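Local coordinates for protein acetyl-CoA acetyltransferase (Bacillus anthracis, PDB 3SS6) that probably catalyses the reversible thiolase condensation of two acetyl-CoA molecules to acetoacetyl-CoA and free coenzyme A, at residues A[183-197]-A[336-348]. Sequence-based numbering, arbitrary orientation.
With SO4 (sulfate ion), chain D.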
loop_
_atom_site.group_PDB
_atom_site.type_symbol
_atom_site.label_atom_id
_atom_site.label_comp_id
_atom_site.label_asym_id
_atom_site.label_seq_id
_atom_site.Cartn_x
_atom_site.Cartn_y
_atom_site.Cartn_z
ATOM N N ARG A 183 14.054 -37.580 -10.460
ATOM C CA ARG A 183 15.102 -37.609 -11.466
ATOM C C ARG A 183 15.726 -36.229 -11.627
ATOM O O ARG A 183 16.951 -36.096 -11.726
ATOM C CB ARG A 183 14.516 -38.059 -12.803
ATOM C CG ARG A 183 15.487 -38.046 -13.962
ATOM C CD ARG A 183 14.775 -38.454 -15.240
ATOM N NE ARG A 183 15.691 -38.581 -16.375
ATOM C CZ ARG A 183 16.038 -37.583 -17.180
ATOM N NH1 ARG A 183 15.560 -36.358 -16.980
ATOM N NH2 ARG A 183 16.878 -37.814 -18.187
ATOM N N SER A 184 14.878 -35.205 -11.639
ATOM C CA SER A 184 15.337 -33.839 -11.861
ATOM C C SER A 184 16.317 -33.411 -10.771
ATOM O O SER A 184 17.391 -32.877 -11.061
ATOM C CB SER A 184 14.137 -32.880 -11.940
ATOM O OG SER A 184 14.496 -31.662 -12.577
ATOM N N HIS A 185 15.969 -33.673 -9.514
ATOM C CA HIS A 185 16.877 -33.348 -8.418
ATOM C C HIS A 185 18.119 -34.221 -8.455
ATOM O O HIS A 185 19.231 -33.738 -8.256
ATOM C CB HIS A 185 16.182 -33.525 -7.069
ATOM C CG HIS A 185 15.222 -32.428 -6.741
ATOM N ND1 HIS A 185 15.584 -31.323 -6.005
ATOM C CD2 HIS A 185 13.910 -32.268 -7.045
ATOM C CE1 HIS A 185 14.540 -30.521 -5.876
ATOM N NE2 HIS A 185 13.511 -31.073 -6.495
ATOM N N THR A 186 17.922 -35.514 -8.698
ATOM C CA THR A 186 19.028 -36.467 -8.631
ATOM C C THR A 186 20.106 -36.163 -9.673
ATOM O O THR A 186 21.311 -36.148 -9.357
ATOM C CB THR A 186 18.539 -37.917 -8.795
ATOM O OG1 THR A 186 17.647 -38.250 -7.720
ATOM C CG2 THR A 186 19.722 -38.884 -8.753
ATOM N N LEU A 187 19.675 -35.931 -10.911
ATOM C CA LEU A 187 20.608 -35.638 -11.993
ATOM C C LEU A 187 21.283 -34.278 -11.806
ATOM O O LEU A 187 22.471 -34.131 -12.110
ATOM C CB LEU A 187 19.917 -35.726 -13.358
ATOM C CG LEU A 187 19.422 -37.137 -13.704
ATOM C CD1 LEU A 187 18.743 -37.141 -15.070
ATOM C CD2 LEU A 187 20.570 -38.144 -13.684
ATOM N N ALA A 188 20.540 -33.296 -11.289
ATOM C CA ALA A 188 21.127 -31.985 -11.001
ATOM C C ALA A 188 22.218 -32.108 -9.937
ATOM O O ALA A 188 23.321 -31.583 -10.112
ATOM C CB ALA A 188 20.048 -30.973 -10.570
ATOM N N LEU A 189 21.913 -32.804 -8.840
ATOM C CA LEU A 189 22.893 -33.001 -7.767
ATOM C C LEU A 189 24.155 -33.685 -8.282
ATOM O O LEU A 189 25.268 -33.285 -7.936
ATOM C CB LEU A 189 22.288 -33.801 -6.598
ATOM C CG LEU A 189 21.206 -33.030 -5.823
ATOM C CD1 LEU A 189 20.348 -33.953 -4.958
ATOM C CD2 LEU A 189 21.821 -31.921 -4.971
ATOM N N LYS A 190 23.973 -34.707 -9.115
ATOM C CA LYS A 190 25.090 -35.435 -9.701
ATOM C C LYS A 190 25.930 -34.520 -10.594
ATOM O O LYS A 190 27.153 -34.520 -10.506
ATOM C CB LYS A 190 24.579 -36.653 -10.483
ATOM C CG LYS A 190 25.647 -37.649 -10.918
ATOM C CD LYS A 190 26.393 -37.202 -12.166
ATOM C CE LYS A 190 27.231 -38.356 -12.724
ATOM N NZ LYS A 190 28.537 -37.888 -13.263
ATOM N N ALA A 191 25.274 -33.734 -11.444
ATOM C CA ALA A 191 25.999 -32.818 -12.320
ATOM C C ALA A 191 26.794 -31.810 -11.505
ATOM O O ALA A 191 27.943 -31.495 -11.819
ATOM C CB ALA A 191 25.042 -32.100 -13.259
ATOM N N ILE A 192 26.173 -31.293 -10.456
ATOM C CA ILE A 192 26.846 -30.333 -9.599
ATOM C C ILE A 192 28.092 -30.951 -8.964
ATOM O O ILE A 192 29.177 -30.367 -9.015
ATOM C CB ILE A 192 25.899 -29.789 -8.523
ATOM C CG1 ILE A 192 24.841 -28.890 -9.175
ATOM C CG2 ILE A 192 26.685 -29.015 -7.476
ATOM C CD1 ILE A 192 23.670 -28.563 -8.264
ATOM N N GLU A 193 27.935 -32.132 -8.378
ATOM C CA GLU A 193 29.044 -32.820 -7.723
ATOM C C GLU A 193 30.173 -33.165 -8.702
ATOM O O GLU A 193 31.351 -33.128 -8.340
ATOM C CB GLU A 193 28.537 -34.086 -7.025
ATOM C CG GLU A 193 29.625 -34.955 -6.410
ATOM C CD GLU A 193 30.374 -34.271 -5.274
ATOM O OE1 GLU A 193 29.863 -33.267 -4.724
ATOM O OE2 GLU A 193 31.483 -34.742 -4.936
ATOM N N SER A 194 29.807 -33.484 -9.940
ATOM C CA SER A 194 30.773 -33.884 -10.956
ATOM C C SER A 194 31.482 -32.690 -11.593
ATOM O O SER A 194 32.435 -32.861 -12.356
ATOM C CB SER A 194 30.095 -34.730 -12.037
ATOM O OG SER A 194 29.732 -36.007 -11.534
ATOM N N GLY A 195 31.008 -31.489 -11.283
ATOM C CA GLY A 195 31.622 -30.270 -11.782
ATOM C C GLY A 195 31.173 -29.872 -13.177
ATOM O O GLY A 195 31.790 -29.004 -13.802
ATOM N N TYR A 196 30.099 -30.490 -13.668
ATOM C CA TYR A 196 29.627 -30.220 -15.030
ATOM C C TYR A 196 29.281 -28.742 -15.271
ATOM O O TYR A 196 29.380 -28.248 -16.406
ATOM C CB TYR A 196 28.390 -31.061 -15.368
ATOM C CG TYR A 196 28.603 -32.556 -15.447
ATOM C CD1 TYR A 196 29.882 -33.111 -15.458
ATOM C CD2 TYR A 196 27.516 -33.416 -15.541
ATOM C CE1 TYR A 196 30.063 -34.484 -15.541
ATOM C CE2 TYR A 196 27.690 -34.783 -15.619
ATOM C CZ TYR A 196 28.961 -35.311 -15.620
ATOM O OH TYR A 196 29.121 -36.679 -15.699
ATOM N N PHE A 197 28.850 -28.049 -14.223
ATOM C CA PHE A 197 28.380 -26.668 -14.373
ATOM C C PHE A 197 29.462 -25.651 -14.003
ATOM O O PHE A 197 29.236 -24.448 -14.071
ATOM C CB PHE A 197 27.162 -26.396 -13.478
ATOM C CG PHE A 197 25.958 -27.257 -13.772
ATOM C CD1 PHE A 197 25.734 -27.780 -15.039
ATOM C CD2 PHE A 197 25.040 -27.531 -12.769
ATOM C CE1 PHE A 197 24.603 -28.563 -15.292
ATOM C CE2 PHE A 197 23.919 -28.301 -13.014
ATOM C CZ PHE A 197 23.696 -28.817 -14.275
ATOM N N ARG A 336 13.791 -40.427 -23.167
ATOM C CA ARG A 336 14.128 -39.643 -21.978
ATOM C C ARG A 336 15.632 -39.627 -21.680
ATOM O O ARG A 336 16.139 -38.678 -21.079
ATOM C CB ARG A 336 13.349 -40.149 -20.759
ATOM C CG ARG A 336 13.513 -39.265 -19.527
ATOM C CD ARG A 336 12.794 -39.864 -18.316
ATOM N NE ARG A 336 11.345 -39.872 -18.500
ATOM C CZ ARG A 336 10.480 -40.353 -17.615
ATOM N NH1 ARG A 336 10.918 -40.870 -16.474
ATOM N NH2 ARG A 336 9.175 -40.324 -17.870
ATOM N N GLU A 337 16.347 -40.668 -22.111
ATOM C CA GLU A 337 17.789 -40.741 -21.875
ATOM C C GLU A 337 18.577 -39.642 -22.582
ATOM O O GLU A 337 19.744 -39.398 -22.255
ATOM C CB GLU A 337 18.338 -42.116 -22.265
ATOM C CG GLU A 337 17.838 -43.240 -21.361
ATOM C CD GLU A 337 18.472 -44.594 -21.674
ATOM O OE1 GLU A 337 18.337 -45.515 -20.839
ATOM O OE2 GLU A 337 19.091 -44.741 -22.751
ATOM N N LYS A 338 17.937 -38.986 -23.547
ATOM C CA LYS A 338 18.552 -37.869 -24.260
ATOM C C LYS A 338 18.041 -36.516 -23.794
ATOM O O LYS A 338 18.483 -35.486 -24.295
ATOM C CB LYS A 338 18.296 -37.992 -25.767
ATOM C CG LYS A 338 18.753 -39.311 -26.333
ATOM C CD LYS A 338 19.176 -39.205 -27.784
ATOM C CE LYS A 338 18.038 -38.786 -28.673
ATOM N NZ LYS A 338 18.358 -39.059 -30.119
ATOM N N VAL A 339 17.120 -36.511 -22.837
ATOM C CA VAL A 339 16.419 -35.272 -22.478
ATOM C C VAL A 339 16.722 -34.813 -21.055
ATOM O O VAL A 339 16.668 -35.607 -20.131
ATOM C CB VAL A 339 14.885 -35.474 -22.577
ATOM C CG1 VAL A 339 14.162 -34.168 -22.250
ATOM C CG2 VAL A 339 14.500 -35.973 -23.968
ATOM N N ASN A 340 17.024 -33.527 -20.881
ATOM C CA ASN A 340 17.240 -32.980 -19.543
ATOM C C ASN A 340 18.213 -33.844 -18.734
ATOM O O ASN A 340 17.920 -34.246 -17.599
ATOM C CB ASN A 340 15.896 -32.845 -18.817
ATOM C CG ASN A 340 14.971 -31.853 -19.500
ATOM O OD1 ASN A 340 15.423 -30.985 -20.252
ATOM N ND2 ASN A 340 13.671 -31.966 -19.237
ATOM N N VAL A 341 19.377 -34.113 -19.314
ATOM C CA VAL A 341 20.237 -35.169 -18.782
ATOM C C VAL A 341 20.939 -34.792 -17.480
ATOM O O VAL A 341 21.467 -35.671 -16.790
ATOM C CB VAL A 341 21.270 -35.673 -19.814
ATOM C CG1 VAL A 341 20.568 -36.223 -21.047
ATOM C CG2 VAL A 341 22.252 -34.566 -20.188
ATOM N N ASN A 342 20.946 -33.500 -17.155
ATOM C CA ASN A 342 21.469 -33.038 -15.867
ATOM C C ASN A 342 20.376 -32.374 -15.041
ATOM O O ASN A 342 20.646 -31.494 -14.228
ATOM C CB ASN A 342 22.645 -32.078 -16.064
ATOM C CG ASN A 342 23.857 -32.763 -16.664
ATOM O OD1 ASN A 342 24.203 -33.875 -16.278
ATOM N ND2 ASN A 342 24.490 -32.114 -17.636
ATOM N N GLY A 343 19.135 -32.780 -15.282
ATOM C CA GLY A 343 17.999 -32.205 -14.581
ATOM C C GLY A 343 17.352 -31.035 -15.305
ATOM O O GLY A 343 17.805 -30.586 -16.361
ATOM N N SER A 344 16.266 -30.535 -14.736
ATOM C CA SER A 344 15.609 -29.382 -15.337
ATOM C C SER A 344 14.864 -28.585 -14.281
ATOM O O SER A 344 15.255 -28.589 -13.114
ATOM C CB SER A 344 14.701 -29.815 -16.497
ATOM O OG SER A 344 14.137 -28.685 -17.167
ATOM N N GLY A 345 13.793 -27.904 -14.686
ATOM C CA GLY A 345 13.128 -26.945 -13.818
ATOM C C GLY A 345 12.694 -27.430 -12.449
ATOM O O GLY A 345 12.683 -26.653 -11.493
ATOM N N VAL A 346 12.310 -28.697 -12.330
ATOM C CA VAL A 346 11.857 -29.166 -11.029
ATOM C C VAL A 346 13.015 -29.192 -10.033
ATOM O O VAL A 346 12.888 -28.720 -8.896
ATOM C CB VAL A 346 11.156 -30.526 -11.104
ATOM C CG1 VAL A 346 10.897 -31.057 -9.692
ATOM C CG2 VAL A 346 9.846 -30.386 -11.883
ATOM N N GLY A 347 14.153 -29.722 -10.461
ATOM C CA GLY A 347 15.311 -29.753 -9.580
ATOM C C GLY A 347 16.121 -28.464 -9.499
ATOM O O GLY A 347 16.607 -28.086 -8.419
ATOM N N LEU A 348 16.263 -27.785 -10.626
ATOM C CA LEU A 348 17.153 -26.623 -10.714
ATOM C C LEU A 348 16.457 -25.290 -10.501
ATOM O O LEU A 348 17.116 -24.303 -10.183
ATOM C CB LEU A 348 17.854 -26.590 -12.071
ATOM C CG LEU A 348 18.949 -27.634 -12.259
ATOM C CD1 LEU A 348 19.210 -27.821 -13.745
ATOM C CD2 LEU A 348 20.219 -27.190 -11.506
HETATM S S SO4 D . 16.672 -41.700 -17.806
HETATM O O1 SO4 D . 17.171 -43.023 -18.172
HETATM O O2 SO4 D . 16.065 -41.758 -16.478
HETATM O O3 SO4 D . 17.781 -40.749 -17.802
HETATM O O4 SO4 D . 15.669 -41.276 -18.777
HETATM O O HOH W 1 23.807 -35.612 -14.111
#
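S184, from the middle of helix 174-194, holds the backbone of the glycine-rich stretch 343-347, and R183 that at V339 and N340, in this buried helix-to-loop contact of the thiolase fold, joining helix 174-194 of the N-terminal family region to the chain that leads into the short helix 345-348 of the C-terminal one. S184 OG, turned anti to its own nitrogen (chi1 -161°), accepts two amide bonds, from S344 N at 3.0 Å and G347 N at 2.9 Å, and also bonds E319. The chains approach closely at the glycines: G343 CA lies 3.6 Å from S184 O. G347 CA sits squarely over the H185 ring, 3.7 Å from its centroid, a CH-pi contact, while H185 ND1 bonds the backbone of R222.

Toward the end of the helix, N342 fits between A191 and the rings of Y196 and F197 in the loop that follows. Its OD1 lies at the Y196 ring edge, 3.4 Å from CD2, and a water bridges it to L187 O. L348 packs its CG on A188 CB.

R183, its chain extended from CG to NE with CG opposite the backbone N (chi1 176°), reaches V339 O, just ahead of the N340-G343 turn. L187 CD1 covers one face of its guanidinium and R336 CG the other, with a sulfate, probably from the crystallisation liquor, at the edge. R183 NH2 bonds sulfate O3 at 3.1 Å and, nearly in line with the carbonyl, V339 O at 2.9 Å.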